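Local coordinates for putative mandelate racemase/muconate lactonizing enzyme (Bordetella bronchiseptica, PDB 3DDM), which is of unknown function but belongs to the mandelate racemase/muconate lactonizing enzyme family, with an enolase-type N-terminal domain and a TIM-barrel-like C-terminal domain, at residues V52-V57 against L124-A129; A128-G133 against G364-G369; L176-D181 against A204-G209; G256-A261 against Q279-K284. The protein carries 1 engineered substitution. One frame throughout, in Å; residues are numbered along the deposited sequence.

Contact 1 (V52-V57 against L124-A129); sequences VGWGEV and LCDLAA
D126 OD2 lies at the edge of the W54 indole, near its plane. Nothing of 124-129 lies over either face of that ring. The W54 side chain sets off away from the helix. Its CB touches OD2, and the main link to D126 is made by the tryptophan backbone. W54 N donates to D126 OD2 over 2.7 Å, and the N-H...O angle of 176° is almost straight. The donor meets OD2 on its anti side, a little out of the carboxylate plane. D126 has CG anti to its own nitrogen (chi1 177°), which carries the carboxylate out from the helix to the strand. On the way, D126 CB passes 3.5 Å from W54 O.

L127 supplies the apolar half of the contact. Its CB rests 3.8 Å from G53 CA, and its CD1 lies 4.0 Å from V52 N. G53 has no side chain, and its CA comes 4.0 Å from L127 CA. Here the helix packs directly on the strand backbone. The axes of 52-56 and 124-129 come within 5.8 Å, at 145° between their N-to-C directions.

Strand 52-56 is an outermost strand of the three-stranded antiparallel sheet. G53 and G55 pair with V45 and V43 of strand 37-46. D126 gives a partner to the N-H of W54, a buried residue on this strand. Its other oxygen, OD1, accepts from L368 N, in the loop after strand 359-361. One buried carboxylate thus holds two backbone N-H groups, which would probably favour its charged form.

Contact 2 (A128-G133 against G364-G369); sequences AARRAG and GAPGLG
R130 leaves the helix with chi1 at -91°, and its chain bends at chi2 (141°). Together these turns bring the guanidinium round to the carbonyl of P366. NH1 approaches P366 O at the guanidinium edge, near its plane. The modelled distance from R130 NH1 to P366 O is 2.5 Å, which is too short to be taken literally, and the angle at the hydrogen is only 120°. A hydrogen bond is likely, but its detail is doubtful. The P366 carbonyl carbon and G367 N also lie at this edge, in the guanidinium plane.

Below the polar end, the aliphatic part of R130 meets the proline ring. R130 CG lies 4.1 Å from P366 CB, and the two side chains cross obliquely. A129 adds a smaller apolar touch, with its CB 4.0 Å from G367 CA. G367 presents only its backbone here and has positive phi.

The loop holds its shape through a type II' beta turn from P366 to G369. G369 N donates to P366 O over 3.1 Å, so that oxygen faces both the turn and the arginine. On the other side, helix 110-131 ends in a Schellman motif at G133, where G133 N bonds back to R130 O. R130 NH2 has a further, weak hydrogen bond to T371 OG1.

The contact joins the last turn of helix 110-131 to the loop between strand 359-361 and helix 374-380. G367 also makes backbone bonds with Q134 and L136. L368 packs on L136 of helix 136-139 and on I314 and A318 of helix 313-325.

Contact 3 (L176-D181 against A204-G209); sequences LKVGFD and ADANQG
L176 pairs with A204 and K177 with D205 in parallel register. Two backbone hydrogen bonds cross between the segments. D205 N donates to L176 O over 2.8 Å, and V178 N donates to D205 O over 2.9 Å. CA-H...O contacts run beside them, including A206 CA to V178 O at 3.3 Å.

The charged contact lies on the sheet face that carries K177 and D205. These side chains run side by side. K177 bends at chi2 (-103°) and chi3 (94°), which turns NZ across to the neighbouring strand. NZ forms a salt bridge with D205 OD2 at 2.8 Å, on the anti lone pair. It also donates to N207 OD1 at 2.9 Å, in the carbonyl plane and on a lone pair. The amine thus bridges two acceptors.

The strands belong to a beta-alpha-beta unit of the barrel: 174-177, helix 182-196, then 202-205. Both segments run off the C-terminal strand ends, the end where enolase-type barrels carry their active site. D205 OD1 lies close to E231 OE2 on the next strand.

Apolar contact is smaller. V178 CG2 lies 3.9 Å from A206 CB, and V178 CG1 lies 4.5 Å from A204 CB.

Contact 4 (G256-A261 against Q279-K284); sequences GGENIA and QPDLAK
K284 NZ meets E258 twice. It makes a salt bridge to E258 OE1 at 2.7 Å and a hydrogen bond to E258 O at 2.9 Å. Both oxygens are approached from above their planes. The lysine chain is extended beyond CG and crosses the glutamate at about a right angle. The other glutamate oxygen, E258 OE2, stands 2.6 Å from D281 OD2, with the carboxylate planes 71° apart.

Backbone features set these groups in place. A type I beta turn from G257 to I260 presents E258. D281 OD1 accepts from A283 N over 3.1 Å in an Asx turn, which steadies the aspartate. Where the segments leave the barrel, Q279 N donates to G256 O over 2.8 Å. The Q279 amide is held further out, by NE2 bonding to E231 OE1. K284 has two more partners: NZ donates to Q106 O of the second subunit, and W58 makes a cation-pi contact.

The two segments follow strands 254-256 and 275-278, which are parallel neighbours in the barrel. From strand 304-309, H308 packs on E258 and Q279, and Y309 on D281, while P280 and L282 rest on C291 of helix 287-300.

How the contacts relate
Contacts 1, 3 and 4 are buried, while contact 2 is partly exposed. The centre of contact 4 lies about 6 Å from the centre of the chain, the closest of the four. Contacts 1 and 2 share helix 110-131 and touch through D126 and L368. The first stays within the N-terminal domain, and the second ties that domain to the C-terminal one. Contact 3 pairs two strand ends and their loops; contact 4 joins the loops that follow two neighbouring strands. Contacts 3 and 4 each have a lysine-carboxylate salt bridge. In contacts 1 and 2 a charged side chain bonds to backbone groups across the contact. E56 O of contact 1 packs on A283 CB of contact 4, where the domains meet.

Contact 1 (V52-V57 against L124-A129)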
loop_
_atom_site.group_PDB
_atom_site.type_symbol
_atom_site.label_atom_id
_atom_site.label_comp_id
_atom_site.label_asym_id
_atom_site.label_seq_id
_atom_site.Cartn_x
_atom_site.Cartn_y
_atom_site.Cartn_z
ATOM N N VAL A 52 -5.558 -21.374 21.481
ATOM C CA VAL A 52 -5.957 -20.240 20.661
ATOM C C VAL A 52 -5.413 -18.886 21.114
ATOM O O VAL A 52 -5.308 -18.608 22.308
ATOM C CB VAL A 52 -7.488 -20.178 20.583
ATOM C CG1 VAL A 52 -7.930 -18.896 19.886
ATOM C CG2 VAL A 52 -8.005 -21.417 19.843
ATOM N N GLY A 53 -5.063 -18.051 20.141
ATOM C CA GLY A 53 -4.546 -16.727 20.444
ATOM C C GLY A 53 -5.282 -15.684 19.630
ATOM O O GLY A 53 -5.609 -15.927 18.474
ATOM N N TRP A 54 -5.544 -14.522 20.219
ATOM C CA TRP A 54 -6.267 -13.472 19.504
ATOM C C TRP A 54 -5.478 -12.200 19.227
ATOM O O TRP A 54 -4.613 -11.801 20.006
ATOM C CB TRP A 54 -7.538 -13.091 20.261
ATOM C CG TRP A 54 -8.543 -14.187 20.346
ATOM C CD1 TRP A 54 -8.650 -15.129 21.327
ATOM C CD2 TRP A 54 -9.589 -14.458 19.408
ATOM N NE1 TRP A 54 -9.706 -15.972 21.059
ATOM C CE2 TRP A 54 -10.297 -15.583 19.886
ATOM C CE3 TRP A 54 -9.999 -13.857 18.207
ATOM C CZ2 TRP A 54 -11.388 -16.121 19.208
ATOM C CZ3 TRP A 54 -11.092 -14.393 17.529
ATOM C CH2 TRP A 54 -11.771 -15.516 18.036
ATOM N N GLY A 55 -5.803 -11.559 18.110
ATOM C CA GLY A 55 -5.147 -10.320 17.740
ATOM C C GLY A 55 -6.068 -9.411 16.939
ATOM O O GLY A 55 -7.203 -9.781 16.618
ATOM N N GLU A 56 -5.577 -8.219 16.616
ATOM C CA GLU A 56 -6.348 -7.255 15.838
ATOM C C GLU A 56 -5.477 -6.665 14.733
ATOM O O GLU A 56 -4.289 -6.432 14.926
ATOM C CB GLU A 56 -6.871 -6.120 16.735
ATOM C CG GLU A 56 -7.921 -5.259 16.042
ATOM C CD GLU A 56 -8.654 -4.293 16.975
ATOM O OE1 GLU A 56 -8.994 -4.683 18.114
ATOM O OE2 GLU A 56 -8.911 -3.141 16.554
ATOM N N VAL A 57 -6.060 -6.443 13.565
ATOM C CA VAL A 57 -5.311 -5.851 12.469
ATOM C C VAL A 57 -5.856 -4.453 12.236
ATOM O O VAL A 57 -7.035 -4.287 11.933
ATOM C CB VAL A 57 -5.451 -6.658 11.163
ATOM C CG1 VAL A 57 -4.698 -5.953 10.044
ATOM C CG2 VAL A 57 -4.917 -8.065 11.358
ATOM N N LEU A 124 -0.114 -14.478 18.173
ATOM C CA LEU A 124 0.873 -15.505 18.499
ATOM C C LEU A 124 1.462 -15.245 19.887
ATOM O O LEU A 124 1.761 -16.189 20.631
ATOM C CB LEU A 124 1.983 -15.536 17.447
ATOM C CG LEU A 124 1.577 -16.151 16.110
ATOM C CD1 LEU A 124 2.700 -15.991 15.107
ATOM C CD2 LEU A 124 1.234 -17.617 16.307
ATOM N N CYS A 125 1.630 -13.970 20.234
ATOM C CA CYS A 125 2.149 -13.616 21.551
ATOM C C CYS A 125 1.072 -13.881 22.599
ATOM O O CYS A 125 1.369 -14.331 23.704
ATOM C CB CYS A 125 2.555 -12.144 21.601
ATOM S SG CYS A 125 4.048 -11.774 20.699
ATOM N N ASP A 126 -0.175 -13.586 22.244
ATOM C CA ASP A 126 -1.307 -13.813 23.133
ATOM C C ASP A 126 -1.372 -15.325 23.393
ATOM O O ASP A 126 -1.544 -15.769 24.529
ATOM C CB ASP A 126 -2.593 -13.304 22.463
ATOM C CG ASP A 126 -3.833 -13.561 23.293
ATOM O OD1 ASP A 126 -3.882 -13.123 24.463
ATOM O OD2 ASP A 126 -4.766 -14.201 22.764
ATOM N N LEU A 127 -1.210 -16.108 22.333
ATOM C CA LEU A 127 -1.221 -17.563 22.442
ATOM C C LEU A 127 -0.095 -18.050 23.350
ATOM O O LEU A 127 -0.308 -18.890 24.226
ATOM C CB LEU A 127 -1.068 -18.195 21.056
ATOM C CG LEU A 127 -0.734 -19.683 20.949
ATOM C CD1 LEU A 127 -1.698 -20.498 21.772
ATOM C CD2 LEU A 127 -0.790 -20.109 19.482
ATOM N N ALA A 128 1.101 -17.513 23.139
ATOM C CA ALA A 128 2.270 -17.895 23.929
ATOM C C ALA A 128 2.118 -17.520 25.397
ATOM O O ALA A 128 2.512 -18.281 26.281
ATOM C CB ALA A 128 3.531 -17.240 23.351
ATOM N N ALA A 129 1.554 -16.344 25.649
ATOM C CA ALA A 129 1.364 -15.863 27.010
ATOM C C ALA A 129 0.330 -16.714 27.716
ATOM O O ALA A 129 0.481 -17.040 28.891
ATOM C CB ALA A 129 0.927 -14.407 26.999
#

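Contact 2 (A128-G133 against G364-G369)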
loop_
_atom_site.group_PDB
_atom_site.type_symbol
_atom_site.label_atom_id
_atom_site.label_comp_id
_atom_site.label_asym_id
_atom_site.label_seq_id
_atom_site.Cartn_x
_atom_site.Cartn_y
_atom_site.Cartn_z
ATOM N N ALA A 128 1.101 -17.513 23.139
ATOM C CA ALA A 128 2.270 -17.895 23.929
ATOM C C ALA A 128 2.118 -17.520 25.397
ATOM O O ALA A 128 2.512 -18.281 26.281
ATOM C CB ALA A 128 3.531 -17.240 23.351
ATOM N N ALA A 129 1.554 -16.344 25.649
ATOM C CA ALA A 129 1.364 -15.863 27.010
ATOM C C ALA A 129 0.330 -16.714 27.716
ATOM O O ALA A 129 0.481 -17.040 28.891
ATOM C CB ALA A 129 0.927 -14.407 26.999
ATOM N N ARG A 130 -0.728 -17.073 26.999
ATOM C CA ARG A 130 -1.774 -17.906 27.579
ATOM C C ARG A 130 -1.209 -19.275 27.953
ATOM O O ARG A 130 -1.399 -19.737 29.082
ATOM C CB ARG A 130 -2.933 -18.073 26.597
ATOM C CG ARG A 130 -4.022 -17.036 26.744
ATOM C CD ARG A 130 -4.560 -16.611 25.388
ATOM N NE ARG A 130 -5.947 -16.157 25.426
ATOM C CZ ARG A 130 -6.447 -15.308 26.320
ATOM N NH1 ARG A 130 -5.675 -14.805 27.274
ATOM N NH2 ARG A 130 -7.723 -14.955 26.258
ATOM N N ARG A 131 -0.511 -19.912 27.012
ATOM C CA ARG A 131 0.067 -21.224 27.261
ATOM C C ARG A 131 0.973 -21.201 28.481
ATOM O O ARG A 131 1.039 -22.178 29.228
ATOM C CB ARG A 131 0.848 -21.727 26.045
ATOM C CG ARG A 131 -0.038 -22.211 24.901
ATOM C CD ARG A 131 0.747 -23.070 23.911
ATOM N NE ARG A 131 1.498 -24.119 24.601
ATOM C CZ ARG A 131 1.425 -25.418 24.308
ATOM N NH1 ARG A 131 0.630 -25.844 23.331
ATOM N NH2 ARG A 131 2.151 -26.299 24.994
ATOM N N ALA A 132 1.667 -20.088 28.686
ATOM C CA ALA A 132 2.556 -19.961 29.835
ATOM C C ALA A 132 1.746 -19.527 31.054
ATOM O O ALA A 132 2.300 -19.298 32.129
ATOM C CB ALA A 132 3.647 -18.937 29.544
ATOM N N GLY A 133 0.432 -19.409 30.874
ATOM C CA GLY A 133 -0.433 -18.993 31.958
ATOM C C GLY A 133 -0.080 -17.624 32.496
ATOM O O GLY A 133 -0.082 -17.418 33.704
ATOM N N GLY A 364 -4.267 -9.951 36.408
ATOM C CA GLY A 364 -3.428 -11.090 36.087
ATOM C C GLY A 364 -3.986 -12.057 35.066
ATOM O O GLY A 364 -3.368 -13.096 34.790
ATOM N N ALA A 365 -5.149 -11.731 34.504
ATOM C CA ALA A 365 -5.775 -12.585 33.499
ATOM C C ALA A 365 -4.754 -12.875 32.399
ATOM O O ALA A 365 -4.028 -11.975 31.953
ATOM C CB ALA A 365 -6.999 -11.897 32.920
ATOM N N PRO A 366 -4.694 -14.135 31.936
ATOM C CA PRO A 366 -3.761 -14.572 30.886
ATOM C C PRO A 366 -3.893 -13.826 29.560
ATOM O O PRO A 366 -4.986 -13.407 29.179
ATOM C CB PRO A 366 -4.073 -16.063 30.752
ATOM C CG PRO A 366 -5.547 -16.107 31.028
ATOM C CD PRO A 366 -5.674 -15.195 32.236
ATOM N N GLY A 367 -2.765 -13.658 28.874
ATOM C CA GLY A 367 -2.739 -12.977 27.585
ATOM C C GLY A 367 -3.234 -11.537 27.561
ATOM O O GLY A 367 -2.816 -10.686 28.362
ATOM N N LEU A 368 -4.127 -11.263 26.614
ATOM C CA LEU A 368 -4.706 -9.936 26.451
ATOM C C LEU A 368 -5.682 -9.637 27.576
ATOM O O LEU A 368 -6.020 -8.479 27.820
ATOM C CB LEU A 368 -5.436 -9.854 25.118
ATOM C CG LEU A 368 -4.554 -9.886 23.880
ATOM C CD1 LEU A 368 -5.399 -10.198 22.667
ATOM C CD2 LEU A 368 -3.854 -8.549 23.729
ATOM N N GLY A 369 -6.136 -10.689 28.255
ATOM C CA GLY A 369 -7.087 -10.517 29.335
ATOM C C GLY A 369 -8.519 -10.530 28.819
ATOM O O GLY A 369 -9.452 -10.191 29.549
#

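Contact 3 (L176-D181 against A204-G209)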
loop_
_atom_site.group_PDB
_atom_site.type_symbol
_atom_site.label_atom_id
_atom_site.label_comp_id
_atom_site.label_asym_id
_atom_site.label_seq_id
_atom_site.Cartn_x
_atom_site.Cartn_y
_atom_site.Cartn_z
ATOM N N LEU A 176 -6.580 16.939 21.764
ATOM C CA LEU A 176 -7.447 17.643 20.822
ATOM C C LEU A 176 -7.000 17.487 19.371
ATOM O O LEU A 176 -5.809 17.352 19.088
ATOM C CB LEU A 176 -7.468 19.137 21.146
ATOM C CG LEU A 176 -8.333 19.690 22.280
ATOM C CD1 LEU A 176 -8.417 18.703 23.445
ATOM C CD2 LEU A 176 -7.745 21.023 22.722
ATOM N N LYS A 177 -7.968 17.516 18.461
ATOM C CA LYS A 177 -7.692 17.422 17.034
ATOM C C LYS A 177 -7.578 18.858 16.544
ATOM O O LYS A 177 -8.404 19.701 16.882
ATOM C CB LYS A 177 -8.849 16.746 16.280
ATOM C CG LYS A 177 -9.238 15.343 16.738
ATOM C CD LYS A 177 -8.727 14.253 15.803
ATOM C CE LYS A 177 -7.374 13.695 16.263
ATOM N NZ LYS A 177 -6.853 12.612 15.360
ATOM N N VAL A 178 -6.553 19.140 15.756
ATOM C CA VAL A 178 -6.359 20.472 15.205
ATOM C C VAL A 178 -5.916 20.300 13.764
ATOM O O VAL A 178 -5.677 19.178 13.319
ATOM C CB VAL A 178 -5.275 21.247 15.975
ATOM C CG1 VAL A 178 -5.688 21.408 17.420
ATOM C CG2 VAL A 178 -3.946 20.514 15.889
ATOM N N GLY A 179 -5.816 21.400 13.030
ATOM C CA GLY A 179 -5.371 21.305 11.652
ATOM C C GLY A 179 -6.364 21.797 10.626
ATOM O O GLY A 179 -5.998 22.039 9.478
ATOM N N PHE A 180 -7.613 21.951 11.044
ATOM C CA PHE A 180 -8.678 22.413 10.159
ATOM C C PHE A 180 -8.660 23.938 10.035
ATOM O O PHE A 180 -8.504 24.478 8.945
ATOM C CB PHE A 180 -10.044 21.977 10.709
ATOM C CG PHE A 180 -10.089 20.539 11.182
ATOM C CD1 PHE A 180 -10.184 19.488 10.268
ATOM C CD2 PHE A 180 -10.038 20.238 12.551
ATOM C CE1 PHE A 180 -10.233 18.157 10.710
ATOM C CE2 PHE A 180 -10.084 18.911 12.999
ATOM C CZ PHE A 180 -10.184 17.870 12.076
ATOM N N ASP A 181 -8.818 24.617 11.169
ATOM C CA ASP A 181 -8.856 26.076 11.217
ATOM C C ASP A 181 -7.908 26.651 12.270
ATOM O O ASP A 181 -8.114 26.474 13.465
ATOM C CB ASP A 181 -10.285 26.542 11.509
ATOM C CG ASP A 181 -10.396 28.051 11.624
ATOM O OD1 ASP A 181 -10.369 28.736 10.578
ATOM O OD2 ASP A 181 -10.496 28.559 12.760
ATOM N N ALA A 204 -2.195 17.703 21.528
ATOM C CA ALA A 204 -2.814 18.153 20.281
ATOM C C ALA A 204 -2.294 17.331 19.104
ATOM O O ALA A 204 -1.093 17.084 18.983
ATOM C CB ALA A 204 -2.530 19.630 20.053
ATOM N N ASP A 205 -3.214 16.915 18.235
ATOM C CA ASP A 205 -2.881 16.099 17.073
ATOM C C ASP A 205 -3.340 16.787 15.789
ATOM O O ASP A 205 -4.523 17.055 15.615
ATOM C CB ASP A 205 -3.546 14.730 17.230
ATOM C CG ASP A 205 -3.180 13.767 16.126
ATOM O OD1 ASP A 205 -2.004 13.753 15.720
ATOM O OD2 ASP A 205 -4.065 13.006 15.671
ATOM N N ALA A 206 -2.397 17.070 14.892
ATOM C CA ALA A 206 -2.704 17.746 13.626
ATOM C C ALA A 206 -2.869 16.803 12.425
ATOM O O ALA A 206 -3.265 17.240 11.340
ATOM C CB ALA A 206 -1.626 18.784 13.323
ATOM N N ASN A 207 -2.569 15.521 12.622
ATOM C CA ASN A 207 -2.685 14.515 11.567
ATOM C C ASN A 207 -1.995 14.891 10.263
ATOM O O ASN A 207 -2.577 14.770 9.190
ATOM C CB ASN A 207 -4.159 14.196 11.274
ATOM C CG ASN A 207 -4.841 13.475 12.425
ATOM O OD1 ASN A 207 -5.275 14.104 13.396
ATOM N ND2 ASN A 207 -4.924 12.145 12.333
ATOM N N GLN A 208 -0.752 15.344 10.347
ATOM C CA GLN A 208 -0.019 15.709 9.142
ATOM C C GLN A 208 -0.745 16.776 8.321
ATOM O O GLN A 208 -0.626 16.801 7.100
ATOM C CB GLN A 208 0.164 14.472 8.266
ATOM C CG GLN A 208 0.799 13.291 8.951
ATOM C CD GLN A 208 0.736 12.045 8.094
ATOM O OE1 GLN A 208 -0.336 11.495 7.854
ATOM N NE2 GLN A 208 1.884 11.602 7.616
ATOM N N GLY A 209 -1.483 17.664 8.973
ATOM C CA GLY A 209 -2.227 18.662 8.225
ATOM C C GLY A 209 -1.551 19.984 7.932
ATOM O O GLY A 209 -2.149 20.852 7.299
#

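Contact 4 (G256-A261 against Q279-K284)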
loop_
_atom_site.group_PDB
_atom_site.type_symbol
_atom_site.label_atom_id
_atom_site.label_comp_id
_atom_site.label_asym_id
_atom_site.label_seq_id
_atom_site.Cartn_x
_atom_site.Cartn_y
_atom_site.Cartn_z
ATOM N N GLY A 256 5.099 11.366 17.201
ATOM C CA GLY A 256 4.778 10.695 15.957
ATOM C C GLY A 256 5.040 9.212 16.106
ATOM O O GLY A 256 5.662 8.793 17.072
ATOM N N GLY A 257 4.570 8.416 15.150
ATOM C CA GLY A 257 4.780 6.984 15.208
ATOM C C GLY A 257 3.627 6.269 14.542
ATOM O O GLY A 257 3.788 5.179 14.000
ATOM N N GLU A 258 2.453 6.889 14.595
ATOM C CA GLU A 258 1.253 6.333 13.986
ATOM C C GLU A 258 1.616 5.917 12.568
ATOM O O GLU A 258 1.164 4.887 12.077
ATOM C CB GLU A 258 0.151 7.396 13.923
ATOM C CG GLU A 258 -1.192 6.976 14.475
ATOM C CD GLU A 258 -1.801 5.782 13.749
ATOM O OE1 GLU A 258 -2.072 5.894 12.529
ATOM O OE2 GLU A 258 -2.015 4.730 14.403
ATOM N N ASN A 259 2.449 6.724 11.914
ATOM C CA ASN A 259 2.830 6.435 10.542
ATOM C C ASN A 259 4.299 6.209 10.247
ATOM O O ASN A 259 4.818 6.647 9.223
ATOM C CB ASN A 259 2.263 7.511 9.635
ATOM C CG ASN A 259 0.770 7.526 9.674
ATOM O OD1 ASN A 259 0.161 8.470 10.152
ATOM N ND2 ASN A 259 0.164 6.449 9.199
ATOM N N ILE A 260 4.961 5.520 11.163
ATOM C CA ILE A 260 6.345 5.147 11.001
ATOM C C ILE A 260 6.245 3.630 11.168
ATOM O O ILE A 260 5.639 3.153 12.126
ATOM C CB ILE A 260 7.233 5.772 12.101
ATOM C CG1 ILE A 260 7.198 7.292 11.978
ATOM C CG2 ILE A 260 8.678 5.281 11.974
ATOM C CD1 ILE A 260 8.021 8.012 13.042
ATOM N N ALA A 261 6.792 2.878 10.220
ATOM C CA ALA A 261 6.748 1.421 10.278
ATOM C C ALA A 261 8.099 0.838 9.900
ATOM O O ALA A 261 8.834 1.422 9.107
ATOM C CB ALA A 261 5.684 0.896 9.337
ATOM N N GLN A 279 5.310 7.028 19.196
ATOM C CA GLN A 279 4.040 6.327 19.321
ATOM C C GLN A 279 3.807 5.182 18.335
ATOM O O GLN A 279 2.929 5.261 17.475
ATOM C CB GLN A 279 2.908 7.347 19.168
ATOM C CG GLN A 279 3.113 8.629 19.966
ATOM C CD GLN A 279 2.218 9.766 19.483
ATOM O OE1 GLN A 279 2.333 10.216 18.340
ATOM N NE2 GLN A 279 1.322 10.234 20.352
ATOM N N PRO A 280 4.591 4.104 18.434
ATOM C CA PRO A 280 4.333 3.020 17.481
ATOM C C PRO A 280 2.979 2.332 17.743
ATOM O O PRO A 280 2.634 2.027 18.897
ATOM C CB PRO A 280 5.524 2.084 17.691
ATOM C CG PRO A 280 5.948 2.359 19.123
ATOM C CD PRO A 280 5.819 3.858 19.213
ATOM N N ASP A 281 2.214 2.104 16.672
ATOM C CA ASP A 281 0.903 1.449 16.760
ATOM C C ASP A 281 1.132 -0.049 16.561
ATOM O O ASP A 281 1.190 -0.533 15.432
ATOM C CB ASP A 281 -0.024 1.980 15.665
ATOM C CG ASP A 281 -1.460 1.567 15.869
ATOM O OD1 ASP A 281 -1.693 0.432 16.331
ATOM O OD2 ASP A 281 -2.361 2.375 15.556
ATOM N N LEU A 282 1.245 -0.786 17.662
ATOM C CA LEU A 282 1.532 -2.211 17.581
ATOM C C LEU A 282 0.578 -3.024 16.706
ATOM O O LEU A 282 0.940 -4.108 16.260
ATOM C CB LEU A 282 1.663 -2.806 18.991
ATOM C CG LEU A 282 0.630 -3.779 19.534
ATOM C CD1 LEU A 282 1.134 -4.351 20.831
ATOM C CD2 LEU A 282 -0.685 -3.067 19.739
ATOM N N ALA A 283 -0.615 -2.499 16.435
ATOM C CA ALA A 283 -1.569 -3.211 15.565
ATOM C C ALA A 283 -1.373 -2.800 14.092
ATOM O O ALA A 283 -1.905 -3.431 13.173
ATOM C CB ALA A 283 -3.000 -2.932 15.997
ATOM N N LYS A 284 -0.601 -1.739 13.880
ATOM C CA LYS A 284 -0.328 -1.254 12.538
ATOM C C LYS A 284 0.971 -1.874 12.043
ATOM O O LYS A 284 1.064 -2.291 10.886
ATOM C CB LYS A 284 -0.214 0.267 12.542
ATOM C CG LYS A 284 -1.130 0.959 11.549
ATOM C CD LYS A 284 -1.030 2.475 11.665
ATOM C CE LYS A 284 -1.563 3.148 10.426
ATOM N NZ LYS A 284 -1.207 4.590 10.377
#